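DNA-damage inducible protein DDI1-like protein (Leishmania major, PDB 5YQ8) acts as an aspartic protease of the DDI1 family, represented here by its retroviral protease-like domain, which pairs with a second copy. Local coordinates at residues V17-D22 with L90-D95; G56-C61 with A79-E84; K2-Y7 with L121-L126; T11-L16 with C38-L43. All coordinates share one frame; numbering follows the deposited sequence.

Overall arrangement
Interactions 1, 2 and 4 reach the mixed six-stranded sheet of the retropepsin-like domain, and interaction 3 brings the two ends of this fragment together at the start of strand 7-12. Interaction 1 has its centre about 3 Å from that of the chain and pairs strands 15-21 and 90-92 beside the probable catalytic Asp22. It touches interaction 3 through Phe20 and Tyr7, and 4 through Val17 and Cys38. Interactions 2 and 3 are about 24 Å apart between centres. In sequence, interaction 4 closes before interaction 2 opens, and interaction 3 spans the others. Interactions 1 and 3 meet the second subunit over several residues, and interaction 2 touches it through Tyr81, tying the active site to the dimer.

Interaction 1. Residues V17-D22 with L90-D95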
loop_
_atom_site.group_PDB
_atom_site.type_symbol
_atom_site.label_atom_id
_atom_site.label_comp_id
_atom_site.label_asym_id
_atom_site.label_seq_id
_atom_site.Cartn_x
_atom_site.Cartn_y
_atom_site.Cartn_z
ATOM N N VAL A 17 20.050 0.943 -0.929
ATOM C CA VAL A 17 18.936 0.037 -0.708
ATOM C C VAL A 17 17.688 0.518 -1.416
ATOM O O VAL A 17 17.492 1.755 -1.557
ATOM C CB VAL A 17 18.672 -0.156 0.798
ATOM C CG1 VAL A 17 19.741 -1.040 1.462
ATOM C CG2 VAL A 17 18.686 1.149 1.511
ATOM N N LYS A 18 16.884 -0.420 -1.918
ATOM C CA LYS A 18 15.609 -0.077 -2.462
ATOM C C LYS A 18 14.471 -0.418 -1.486
ATOM O O LYS A 18 14.526 -1.428 -0.791
ATOM C CB LYS A 18 15.373 -0.733 -3.811
ATOM C CG LYS A 18 15.009 -2.203 -3.832
ATOM C CD LYS A 18 14.293 -2.537 -5.122
ATOM C CE LYS A 18 14.110 -4.033 -5.210
ATOM N NZ LYS A 18 15.404 -4.809 -5.196
ATOM N N ALA A 19 13.476 0.463 -1.430
ATOM C CA ALA A 19 12.438 0.433 -0.402
ATOM C C ALA A 19 11.071 0.358 -1.068
ATOM O O ALA A 19 10.758 1.178 -1.899
ATOM C CB ALA A 19 12.503 1.690 0.484
ATOM N N PHE A 20 10.277 -0.616 -0.670
ATOM C CA PHE A 20 8.870 -0.759 -1.110
ATOM C C PHE A 20 7.909 0.176 -0.386
ATOM O O PHE A 20 7.962 0.238 0.828
ATOM C CB PHE A 20 8.444 -2.168 -0.839
ATOM C CG PHE A 20 7.081 -2.535 -1.380
ATOM C CD1 PHE A 20 6.871 -2.629 -2.739
ATOM C CD2 PHE A 20 6.021 -2.867 -0.508
ATOM C CE1 PHE A 20 5.647 -3.059 -3.229
ATOM C CE2 PHE A 20 4.795 -3.237 -1.005
ATOM C CZ PHE A 20 4.596 -3.314 -2.370
ATOM N N VAL A 21 7.089 0.887 -1.145
ATOM C CA VAL A 21 6.210 1.926 -0.599
ATOM C C VAL A 21 4.779 1.387 -0.547
ATOM O O VAL A 21 4.102 1.349 -1.593
ATOM C CB VAL A 21 6.235 3.195 -1.447
ATOM C CG1 VAL A 21 5.199 4.204 -0.944
ATOM C CG2 VAL A 21 7.654 3.809 -1.511
ATOM N N ASP A 22 4.341 0.994 0.646
ATOM C CA ASP A 22 3.122 0.160 0.866
ATOM C C ASP A 22 2.155 0.867 1.754
ATOM O O ASP A 22 2.331 0.864 2.944
ATOM C CB ASP A 22 3.538 -1.156 1.531
ATOM C CG ASP A 22 2.452 -2.201 1.577
ATOM O OD1 ASP A 22 1.286 -1.896 1.261
ATOM O OD2 ASP A 22 2.802 -3.350 1.986
ATOM N N LEU A 90 13.337 -3.639 2.341
ATOM C CA LEU A 90 12.837 -2.592 3.165
ATOM C C LEU A 90 11.478 -2.216 2.654
ATOM O O LEU A 90 11.283 -2.010 1.414
ATOM C CB LEU A 90 13.793 -1.386 3.087
ATOM C CG LEU A 90 13.476 -0.202 3.968
ATOM C CD1 LEU A 90 13.338 -0.587 5.429
ATOM C CD2 LEU A 90 14.566 0.836 3.798
ATOM N N ILE A 91 10.547 -2.115 3.605
ATOM C CA ILE A 91 9.215 -1.686 3.378
ATOM C C ILE A 91 8.981 -0.351 4.125
ATOM O O ILE A 91 9.150 -0.278 5.384
ATOM C CB ILE A 91 8.226 -2.752 3.850
ATOM C CG1 ILE A 91 8.627 -4.086 3.216
ATOM C CG2 ILE A 91 6.852 -2.365 3.402
ATOM C CD1 ILE A 91 7.814 -5.276 3.613
ATOM N N ILE A 92 8.644 0.688 3.342
ATOM C CA ILE A 92 8.147 1.929 3.849
ATOM C C ILE A 92 6.640 1.767 4.114
ATOM O O ILE A 92 5.847 1.721 3.192
ATOM C CB ILE A 92 8.414 3.036 2.867
ATOM C CG1 ILE A 92 9.910 3.211 2.709
ATOM C CG2 ILE A 92 7.836 4.365 3.376
ATOM C CD1 ILE A 92 10.267 4.343 1.784
ATOM N N GLY A 93 6.241 1.643 5.372
ATOM C CA GLY A 93 4.809 1.519 5.691
ATOM C C GLY A 93 4.123 2.853 5.919
ATOM O O GLY A 93 4.710 3.955 5.855
ATOM N N LEU A 94 2.856 2.737 6.249
ATOM C CA LEU A 94 2.014 3.867 6.606
ATOM C C LEU A 94 2.471 4.630 7.868
ATOM O O LEU A 94 2.239 5.787 7.974
ATOM C CB LEU A 94 0.577 3.346 6.755
ATOM C CG LEU A 94 -0.563 4.349 6.555
ATOM C CD1 LEU A 94 -0.388 5.052 5.226
ATOM C CD2 LEU A 94 -1.895 3.652 6.676
ATOM N N ASP A 95 3.137 4.016 8.818
ATOM C CA ASP A 95 3.764 4.780 9.888
ATOM C C ASP A 95 4.727 5.888 9.408
ATOM O O ASP A 95 4.634 7.059 9.826
ATOM C CB ASP A 95 4.520 3.830 10.836
ATOM C CG ASP A 95 5.133 2.593 10.115
ATOM O OD1 ASP A 95 4.730 2.280 8.931
ATOM O OD2 ASP A 95 5.951 1.901 10.776
HETATM O O HOH W 1 12.373 -3.728 -0.465
#
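Phe20 and Ile91 stand side by side on one face of a parallel strand pair, pointing the same way, and Ile91 CG2 touches the edge of the Phe20 ring at CD2, 4.0 Å away. The ring reaches this place because its CG lies anti to the backbone N (chi1 -173°). Asp22 joins the same group: its CB rests 4.0 Å from Ile91 CG2, and its OD2 lies in the plane of the Phe20 ring, at the edge.

The other face carries Ala19, Val21, Leu90 and Ile92. Here the small methyl of Ala19 suits a spot shared by two larger chains, with Ile92 CD1 at 3.7 Å and Leu90 CD2 at 4.0 Å. Val21 CG2 adds a looser touch on Ile92 CD1, and Val8 and Leu97 pack against this apolar face.

Strand 90-92 runs between strands 15-21 and 29-31, as the inner strand does in the psi motif of aspartic proteases, where two hydrophobic residues and a glycine, here Ile91-Ile92-Gly93, lie beside the Asp-Ser-Gly loop. Phe20 uses both its backbone groups: its N donates to Leu90 O, and its O receives Ile92 N over a short 2.6 Å. The third bond, from Asp22 N to Ile92 O, is almost straight (175°) and holds the backbone of the probable catalytic residue. Gly93 sits at the N-cap position of helix 94-99; separately, its N donates to Ser28 OG. Asp22 OD1 lies close to OD1 of Asp22 of the second subunit, as expected where two such subunits share one active site.

Interaction 2. Residues G56-C61 with A79-E84; sequences GRQEIC and AFYVIE
Val82 O is met twice by Cys61, whose backbone N donates a hydrogen bond to it while CB comes within 3.3 Å of the same oxygen. The bond is bent at the hydrogen (140°), and as modelled it is very short, which makes its exact length doubtful. This bond joins strand 74-83 to the segment 56-61 that leads into strand 62-71, probably the descending arm of the flap that covers the active site in retropepsins.

Around Ile60 the side chains interlock. Ile60 CG1 is held between its own backbone N and carbonyl carbon (chi1 75°), which sends its two arms to different partners. CD1 reaches Tyr81 CD1 at 3.5 Å, and CG2 presses on Ile83 CD1, also at 3.5 Å, closer than carbons normally pack. A beta-branched residue fits here because one stem can serve both neighbours. Ile83 CD1 also meets Gln58 CG at 3.8 Å, with the two chains crossing at about a right angle. Gln58 is extended, so its methylene packs on the isoleucine while the amide goes on toward Tyr81, its plane turned 61° from that of the ring. Cys61 CB lies near Val82 CG1.

Outside the pair, Tyr81 packs on Lys2 of the second subunit, and Val51 covers Ile60. At the far end of the contact Cys61 SG rests 4.1 Å from Glu84 CB.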
loop_
_atom_site.group_PDB
_atom_site.type_symbol
_atom_site.label_atom_id
_atom_site.label_comp_id
_atom_site.label_asym_id
_atom_site.label_seq_id
_atom_site.Cartn_x
_atom_site.Cartn_y
_atom_site.Cartn_z
ATOM N N GLY A 56 -0.124 -11.389 9.618
ATOM C CA GLY A 56 0.541 -12.629 9.402
ATOM C C GLY A 56 1.184 -13.170 10.648
ATOM O O GLY A 56 1.238 -12.544 11.710
ATOM N N ARG A 57 1.695 -14.372 10.475
ATOM C CA ARG A 57 2.664 -14.944 11.388
ATOM C C ARG A 57 3.935 -14.074 11.307
ATOM O O ARG A 57 4.770 -14.257 10.406
ATOM C CB ARG A 57 2.919 -16.374 10.969
ATOM C CG ARG A 57 4.121 -17.063 11.569
ATOM C CD ARG A 57 4.407 -18.265 10.701
ATOM N NE ARG A 57 4.703 -17.835 9.344
ATOM C CZ ARG A 57 5.902 -17.495 8.893
ATOM N NH1 ARG A 57 6.968 -17.556 9.694
ATOM N NH2 ARG A 57 6.042 -17.124 7.624
ATOM N N GLN A 58 4.042 -13.134 12.248
ATOM C CA GLN A 58 5.071 -12.091 12.286
ATOM C C GLN A 58 5.977 -12.396 13.477
ATOM O O GLN A 58 5.496 -12.451 14.624
ATOM C CB GLN A 58 4.398 -10.732 12.472
ATOM C CG GLN A 58 5.392 -9.590 12.674
ATOM C CD GLN A 58 4.759 -8.218 12.821
ATOM O OE1 GLN A 58 3.613 -7.982 12.400
ATOM N NE2 GLN A 58 5.535 -7.278 13.420
ATOM N N GLU A 59 7.263 -12.619 13.223
ATOM C CA GLU A 59 8.237 -12.930 14.318
ATOM C C GLU A 59 9.528 -12.113 14.061
ATOM O O GLU A 59 10.321 -12.373 13.147
ATOM C CB GLU A 59 8.495 -14.445 14.465
ATOM C CG GLU A 59 7.206 -15.269 14.638
ATOM C CD GLU A 59 7.469 -16.752 14.584
ATOM O OE1 GLU A 59 6.511 -17.539 14.804
ATOM O OE2 GLU A 59 8.653 -17.094 14.331
ATOM N N ILE A 60 9.697 -11.080 14.854
ATOM C CA ILE A 60 10.689 -10.101 14.538
ATOM C C ILE A 60 12.000 -10.457 15.261
ATOM O O ILE A 60 11.996 -11.114 16.312
ATOM C CB ILE A 60 10.192 -8.688 14.912
ATOM C CG1 ILE A 60 10.241 -8.489 16.423
ATOM C CG2 ILE A 60 8.758 -8.451 14.398
ATOM C CD1 ILE A 60 9.725 -7.157 16.866
ATOM N N CYS A 61 13.111 -10.008 14.692
ATOM C CA CYS A 61 14.400 -9.999 15.351
ATOM C C CYS A 61 14.550 -8.812 16.264
ATOM O O CYS A 61 15.478 -8.790 17.004
ATOM C CB CYS A 61 15.548 -9.891 14.347
ATOM S SG CYS A 61 15.784 -11.285 13.286
ATOM N N ALA A 79 12.141 4.337 11.863
ATOM C CA ALA A 79 12.014 3.260 12.869
ATOM C C ALA A 79 11.291 2.126 12.177
ATOM O O ALA A 79 10.288 2.359 11.436
ATOM C CB ALA A 79 11.209 3.677 14.056
ATOM N N PHE A 80 11.839 0.925 12.360
ATOM C CA PHE A 80 11.248 -0.250 11.784
ATOM C C PHE A 80 11.605 -1.533 12.490
ATOM O O PHE A 80 12.535 -1.556 13.275
ATOM C CB PHE A 80 11.660 -0.369 10.347
ATOM C CG PHE A 80 13.080 -0.110 10.117
ATOM C CD1 PHE A 80 14.017 -0.991 10.544
ATOM C CD2 PHE A 80 13.453 1.045 9.490
ATOM C CE1 PHE A 80 15.329 -0.704 10.336
ATOM C CE2 PHE A 80 14.721 1.365 9.309
ATOM C CZ PHE A 80 15.670 0.482 9.723
ATOM N N TYR A 81 10.800 -2.558 12.281
ATOM C CA TYR A 81 11.098 -3.873 12.802
ATOM C C TYR A 81 12.103 -4.565 11.925
ATOM O O TYR A 81 12.226 -4.276 10.769
ATOM C CB TYR A 81 9.820 -4.692 12.891
ATOM C CG TYR A 81 8.823 -4.139 13.860
ATOM C CD1 TYR A 81 9.116 -4.086 15.229
ATOM C CD2 TYR A 81 7.581 -3.702 13.453
ATOM C CE1 TYR A 81 8.219 -3.612 16.156
ATOM C CE2 TYR A 81 6.648 -3.275 14.403
ATOM C CZ TYR A 81 6.997 -3.206 15.753
ATOM O OH TYR A 81 6.192 -2.732 16.760
ATOM N N VAL A 82 12.824 -5.508 12.502
ATOM C CA VAL A 82 13.768 -6.312 11.764
ATOM C C VAL A 82 13.293 -7.759 11.833
ATOM O O VAL A 82 13.031 -8.262 12.948
ATOM C CB VAL A 82 15.217 -6.154 12.269
ATOM C CG1 VAL A 82 16.132 -7.061 11.497
ATOM C CG2 VAL A 82 15.706 -4.711 12.098
ATOM N N ILE A 83 13.150 -8.387 10.659
ATOM C CA ILE A 83 12.639 -9.736 10.540
ATOM C C ILE A 83 13.534 -10.542 9.597
ATOM O O ILE A 83 13.789 -10.101 8.484
ATOM C CB ILE A 83 11.176 -9.690 10.035
ATOM C CG1 ILE A 83 10.283 -8.997 11.068
ATOM C CG2 ILE A 83 10.670 -11.092 9.765
ATOM C CD1 ILE A 83 8.785 -9.216 10.985
ATOM N N GLU A 84 13.970 -11.731 10.010
ATOM C CA GLU A 84 15.074 -12.420 9.313
ATOM C C GLU A 84 14.856 -12.673 7.794
ATOM O O GLU A 84 15.586 -12.098 6.957
ATOM C CB GLU A 84 15.505 -13.728 10.032
ATOM C CG GLU A 84 16.623 -14.480 9.254
ATOM C CD GLU A 84 16.869 -15.891 9.750
ATOM O OE1 GLU A 84 18.007 -16.212 10.200
ATOM O OE2 GLU A 84 15.909 -16.701 9.636
#

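Interaction 3. Residues K2-Y7 with L121-L126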
loop_
_atom_site.group_PDB
_atom_site.type_symbol
_atom_site.label_atom_id
_atom_site.label_comp_id
_atom_site.label_asym_id
_atom_site.label_seq_id
_atom_site.Cartn_x
_atom_site.Cartn_y
_atom_site.Cartn_z
ATOM N N LYS A 2 0.166 -5.995 -15.867
ATOM C CA LYS A 2 0.367 -5.951 -14.426
ATOM C C LYS A 2 1.303 -4.775 -14.140
ATOM O O LYS A 2 2.440 -4.738 -14.659
ATOM C CB LYS A 2 0.923 -7.278 -13.862
ATOM C CG LYS A 2 0.312 -8.531 -14.458
ATOM C CD LYS A 2 0.339 -9.677 -13.449
ATOM C CE LYS A 2 1.774 -10.011 -13.055
ATOM N NZ LYS A 2 1.725 -11.208 -12.186
ATOM N N VAL A 3 0.804 -3.791 -13.363
ATOM C CA VAL A 3 1.592 -2.571 -13.117
ATOM C C VAL A 3 2.855 -2.882 -12.328
ATOM O O VAL A 3 2.900 -3.820 -11.597
ATOM C CB VAL A 3 0.819 -1.409 -12.442
ATOM C CG1 VAL A 3 -0.334 -0.911 -13.313
ATOM C CG2 VAL A 3 0.313 -1.785 -11.056
ATOM N N THR A 4 3.873 -2.052 -12.519
ATOM C CA THR A 4 5.042 -2.024 -11.648
ATOM C C THR A 4 4.680 -1.645 -10.193
ATOM O O THR A 4 3.994 -0.709 -9.938
ATOM C CB THR A 4 6.052 -1.014 -12.196
ATOM O OG1 THR A 4 6.399 -1.425 -13.519
ATOM C CG2 THR A 4 7.337 -0.930 -11.315
ATOM N N MET A 5 5.203 -2.357 -9.238
ATOM C CA MET A 5 4.950 -1.974 -7.806
ATOM C C MET A 5 5.861 -0.839 -7.470
ATOM O O MET A 5 6.803 -0.636 -8.197
ATOM C CB MET A 5 5.199 -3.149 -6.846
ATOM C CG MET A 5 4.526 -4.429 -7.256
ATOM S SD MET A 5 2.757 -4.522 -6.940
ATOM C CE MET A 5 2.131 -3.995 -8.478
ATOM N N LEU A 6 5.608 -0.107 -6.391
ATOM C CA LEU A 6 6.321 1.165 -6.090
ATOM C C LEU A 6 7.545 0.898 -5.223
ATOM O O LEU A 6 7.410 0.446 -4.098
ATOM C CB LEU A 6 5.431 2.178 -5.340
ATOM C CG LEU A 6 4.121 2.529 -6.017
ATOM C CD1 LEU A 6 3.379 3.660 -5.262
ATOM C CD2 LEU A 6 4.385 2.926 -7.499
ATOM N N TYR A 7 8.725 1.171 -5.778
ATOM C CA TYR A 7 9.984 1.189 -5.026
ATOM C C TYR A 7 10.713 2.513 -5.210
ATOM O O TYR A 7 10.665 3.091 -6.247
ATOM C CB TYR A 7 10.890 0.057 -5.458
ATOM C CG TYR A 7 10.394 -1.306 -5.074
ATOM C CD1 TYR A 7 9.386 -1.975 -5.818
ATOM C CD2 TYR A 7 10.993 -1.993 -4.030
ATOM C CE1 TYR A 7 8.950 -3.216 -5.433
ATOM C CE2 TYR A 7 10.574 -3.267 -3.675
ATOM C CZ TYR A 7 9.556 -3.850 -4.344
ATOM O OH TYR A 7 9.242 -5.076 -3.940
ATOM N N LEU A 121 11.149 3.686 -9.095
ATOM C CA LEU A 121 12.034 2.980 -9.947
ATOM C C LEU A 121 11.253 2.341 -11.080
ATOM O O LEU A 121 10.133 1.835 -10.856
ATOM C CB LEU A 121 12.778 1.888 -9.192
ATOM C CG LEU A 121 13.713 2.299 -8.064
ATOM C CD1 LEU A 121 14.036 1.076 -7.260
ATOM C CD2 LEU A 121 14.990 2.914 -8.605
ATOM N N PRO A 122 11.857 2.328 -12.292
ATOM C CA PRO A 122 11.226 1.658 -13.421
ATOM C C PRO A 122 11.261 0.179 -13.255
ATOM O O PRO A 122 12.047 -0.313 -12.506
ATOM C CB PRO A 122 12.068 2.098 -14.605
ATOM C CG PRO A 122 13.296 2.598 -14.021
ATOM C CD PRO A 122 12.957 3.187 -12.735
ATOM N N GLU A 123 10.382 -0.524 -13.942
ATOM C CA GLU A 123 10.276 -1.993 -13.783
ATOM C C GLU A 123 11.596 -2.643 -14.048
ATOM O O GLU A 123 11.950 -3.617 -13.368
ATOM C CB GLU A 123 9.246 -2.596 -14.775
ATOM C CG GLU A 123 8.911 -4.108 -14.625
ATOM C CD GLU A 123 8.693 -4.560 -13.178
ATOM O OE1 GLU A 123 9.461 -5.454 -12.697
ATOM O OE2 GLU A 123 7.785 -4.020 -12.496
ATOM N N ASN A 124 12.332 -2.167 -15.062
ATOM C CA ASN A 124 13.586 -2.857 -15.378
ATOM C C ASN A 124 14.696 -2.572 -14.361
ATOM O O ASN A 124 15.732 -3.225 -14.455
ATOM C CB ASN A 124 14.063 -2.578 -16.817
ATOM C CG ASN A 124 13.128 -3.183 -17.889
ATOM O OD1 ASN A 124 12.717 -4.334 -17.789
ATOM N ND2 ASN A 124 12.797 -2.413 -18.895
ATOM N N ASP A 125 14.479 -1.645 -13.396
ATOM C CA ASP A 125 15.442 -1.432 -12.287
ATOM C C ASP A 125 15.280 -2.359 -11.067
ATOM O O ASP A 125 16.248 -2.522 -10.377
ATOM C CB ASP A 125 15.450 0.013 -11.761
ATOM C CG ASP A 125 16.355 0.929 -12.542
ATOM O OD1 ASP A 125 17.158 0.493 -13.330
ATOM O OD2 ASP A 125 16.234 2.158 -12.440
ATOM N N LEU A 126 14.114 -2.980 -10.833
ATOM C CA LEU A 126 13.819 -3.669 -9.585
ATOM C C LEU A 126 14.751 -4.893 -9.287
ATOM O O LEU A 126 15.432 -4.887 -8.271
ATOM C CB LEU A 126 12.318 -3.991 -9.464
ATOM C CG LEU A 126 11.321 -2.804 -9.543
ATOM C CD1 LEU A 126 9.883 -3.220 -9.195
ATOM C CD2 LEU A 126 11.635 -1.631 -8.645
HETATM O O HOH W 2 8.577 1.009 -8.611
HETATM O O HOH W 3 6.505 -4.750 -9.858
#
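Leu126 lies across the Tyr7 side chain at about a right angle, and both its methyls approach Tyr7 CD1, with CD2 at 3.6 Å and CD1 at a similar distance. A forked leucine suits this place because it can grip the ring near its root. Leu121 adds its CD1, 3.8 Å from Tyr7 CB, while its backbone N donates a nearly straight hydrogen bond (170°) to Tyr7 O.

Farther along, Thr4 and Glu123 slide past each other in opposite directions. Glu123 bends at its second torsion (chi2 44°), which carries OE2 back to within 3.1 Å of Thr4 OG1.

Two waters then tie the backbones together. One donates to Met5 O and to Leu121 O and accepts from Tyr7 N, so it bridges the two segments with three hydrogen bonds. The other accepts a hydrogen bond from Met5 N (2.8 Å from the water oxygen) and donates to Glu123 OE2.

In the next shell, the turn 122-125 is closed by Asp125 N on Pro122 O. The Tyr7 ring meets that of Phe20, with planes at about 55°, and Lys18 NZ bonds to Leu126 O. Val3 O accepts from Gln26 NE2 of the second subunit, and Leu6 packs on Lys98 of that subunit. The N-terminal segment thus leads from the subunit interface into the first strand of the retropepsin-like fold, with segment 121-126 packed against it within the same chain.

Interaction 4. Residues T11-L16 with C38-L43; sequences TINQVL and CGLMRL
Cys38 SG packs against the hairpin 12-15, with Ile12 CB at 3.9 Å and Val15 CB at 4.1 Å. The sulfur points there because it is anti to its own carbonyl carbon (chi1 -69°). Next to it Leu40 crosses Ile12 at about a right angle, and its CD1 meets Ile12 CG2 at 4.0 Å. This is the dense, buried part, where beta-branched and leucine chains fill the space beside the sheet; Met30 and Val17 also pack against these side chains.

The other side is polar and exposed to solvent, with a single bent hydrogen bond. Asn13, exposed at the tip of a type I' turn from Ile12 to Val15, tolerates the positive phi (51°) of that turn, and its ND2 donates to Cys38 O over 2.6 Å. The oxygen lies 25° out of the amide plane, although ND2 approaches in the plane of the carbonyl. The same ND2 also rests on Leu40 CD2. Gly39, with positive phi, ends helix 32-37 in a Schellman motif.

A thiol among apolar groups behaves here as a compact hydrophobic chain, while the carbonyl at the helix's end, probably made more negative by the helix dipole, suits an amide N-H donor.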
loop_
_atom_site.group_PDB
_atom_site.type_symbol
_atom_site.label_atom_id
_atom_site.label_comp_id
_atom_site.label_asym_id
_atom_site.label_seq_id
_atom_site.Cartn_x
_atom_site.Cartn_y
_atom_site.Cartn_z
ATOM N N THR A 11 19.721 5.355 0.786
ATOM C CA THR A 11 20.960 4.831 1.390
ATOM C C THR A 11 20.871 4.875 2.925
ATOM O O THR A 11 20.428 5.849 3.486
ATOM C CB THR A 11 22.217 5.647 0.942
ATOM O OG1 THR A 11 22.114 7.019 1.364
ATOM C CG2 THR A 11 22.376 5.628 -0.527
ATOM N N ILE A 12 21.377 3.849 3.593
ATOM C CA ILE A 12 21.545 3.814 5.021
ATOM C C ILE A 12 22.999 3.503 5.298
ATOM O O ILE A 12 23.483 2.409 4.925
ATOM C CB ILE A 12 20.684 2.716 5.629
ATOM C CG1 ILE A 12 19.215 2.929 5.208
ATOM C CG2 ILE A 12 20.820 2.707 7.149
ATOM C CD1 ILE A 12 18.164 2.028 5.831
ATOM N N ASN A 13 23.684 4.425 5.970
ATOM C CA ASN A 13 25.127 4.354 6.216
ATOM C C ASN A 13 25.843 4.090 4.916
ATOM O O ASN A 13 26.434 3.002 4.780
ATOM C CB ASN A 13 25.507 3.228 7.154
ATOM C CG ASN A 13 24.782 3.296 8.407
ATOM O OD1 ASN A 13 24.818 4.303 9.104
ATOM N ND2 ASN A 13 24.162 2.212 8.739
ATOM N N GLN A 14 25.695 4.972 3.936
ATOM C CA GLN A 14 26.432 4.881 2.661
ATOM C C GLN A 14 25.999 3.742 1.706
ATOM O O GLN A 14 26.449 3.761 0.569
ATOM C CB GLN A 14 27.973 4.721 2.954
ATOM C CG GLN A 14 28.642 5.764 3.816
ATOM C CD GLN A 14 28.709 7.077 3.091
ATOM O OE1 GLN A 14 28.633 7.129 1.860
ATOM N NE2 GLN A 14 28.782 8.147 3.845
ATOM N N VAL A 15 25.207 2.763 2.164
ATOM C CA VAL A 15 24.879 1.556 1.468
ATOM C C VAL A 15 23.556 1.726 0.741
ATOM O O VAL A 15 22.572 2.154 1.282
ATOM C CB VAL A 15 24.736 0.383 2.446
ATOM C CG1 VAL A 15 24.324 -0.933 1.696
ATOM C CG2 VAL A 15 26.022 0.195 3.240
ATOM N N LEU A 16 23.564 1.337 -0.505
ATOM C CA LEU A 16 22.385 1.519 -1.357
ATOM C C LEU A 16 21.299 0.483 -1.144
ATOM O O LEU A 16 21.599 -0.723 -1.169
ATOM C CB LEU A 16 22.784 1.533 -2.814
ATOM C CG LEU A 16 21.722 1.871 -3.832
ATOM C CD1 LEU A 16 21.115 3.199 -3.483
ATOM C CD2 LEU A 16 22.320 1.935 -5.225
ATOM N N CYS A 38 23.836 -3.091 6.209
ATOM C CA CYS A 38 23.924 -1.692 6.541
ATOM C C CYS A 38 24.583 -1.472 7.916
ATOM O O CYS A 38 24.702 -0.342 8.379
ATOM C CB CYS A 38 22.486 -1.076 6.525
ATOM S SG CYS A 38 21.764 -0.986 4.848
ATOM N N GLY A 39 24.996 -2.543 8.582
ATOM C CA GLY A 39 25.681 -2.424 9.857
ATOM C C GLY A 39 24.771 -1.968 11.011
ATOM O O GLY A 39 25.214 -1.234 11.854
ATOM N N LEU A 40 23.525 -2.433 11.045
ATOM C CA LEU A 40 22.490 -1.978 11.964
ATOM C C LEU A 40 22.109 -2.979 13.042
ATOM O O LEU A 40 21.180 -2.733 13.814
ATOM C CB LEU A 40 21.216 -1.659 11.159
ATOM C CG LEU A 40 21.311 -0.655 10.036
ATOM C CD1 LEU A 40 19.965 -0.503 9.386
ATOM C CD2 LEU A 40 21.796 0.678 10.608
ATOM N N MET A 41 22.817 -4.093 13.147
ATOM C CA MET A 41 22.496 -5.093 14.178
ATOM C C MET A 41 22.764 -4.603 15.565
ATOM O O MET A 41 22.005 -4.923 16.496
ATOM C CB MET A 41 23.288 -6.356 13.947
ATOM C CG MET A 41 22.901 -7.049 12.654
ATOM S SD MET A 41 21.327 -7.811 12.856
ATOM C CE MET A 41 20.191 -6.706 12.076
ATOM N N ARG A 42 23.834 -3.818 15.724
ATOM C CA ARG A 42 24.159 -3.258 17.022
ATOM C C ARG A 42 23.024 -2.327 17.546
ATOM O O ARG A 42 22.880 -2.120 18.743
ATOM C CB ARG A 42 25.473 -2.505 16.921
ATOM C CG ARG A 42 26.065 -2.196 18.265
ATOM C CD ARG A 42 25.853 -0.785 18.737
ATOM N NE ARG A 42 26.242 0.258 17.795
ATOM C CZ ARG A 42 25.934 1.537 17.993
ATOM N NH1 ARG A 42 25.224 1.889 19.083
ATOM N NH2 ARG A 42 26.312 2.476 17.100
ATOM N N LEU A 43 22.287 -1.730 16.621
ATOM C CA LEU A 43 21.147 -0.863 16.930
ATOM C C LEU A 43 19.844 -1.620 17.179
ATOM O O LEU A 43 18.875 -1.008 17.627
ATOM C CB LEU A 43 20.951 0.138 15.776
ATOM C CG LEU A 43 22.008 1.231 15.599
ATOM C CD1 LEU A 43 21.599 2.192 14.492
ATOM C CD2 LEU A 43 22.155 1.992 16.913
#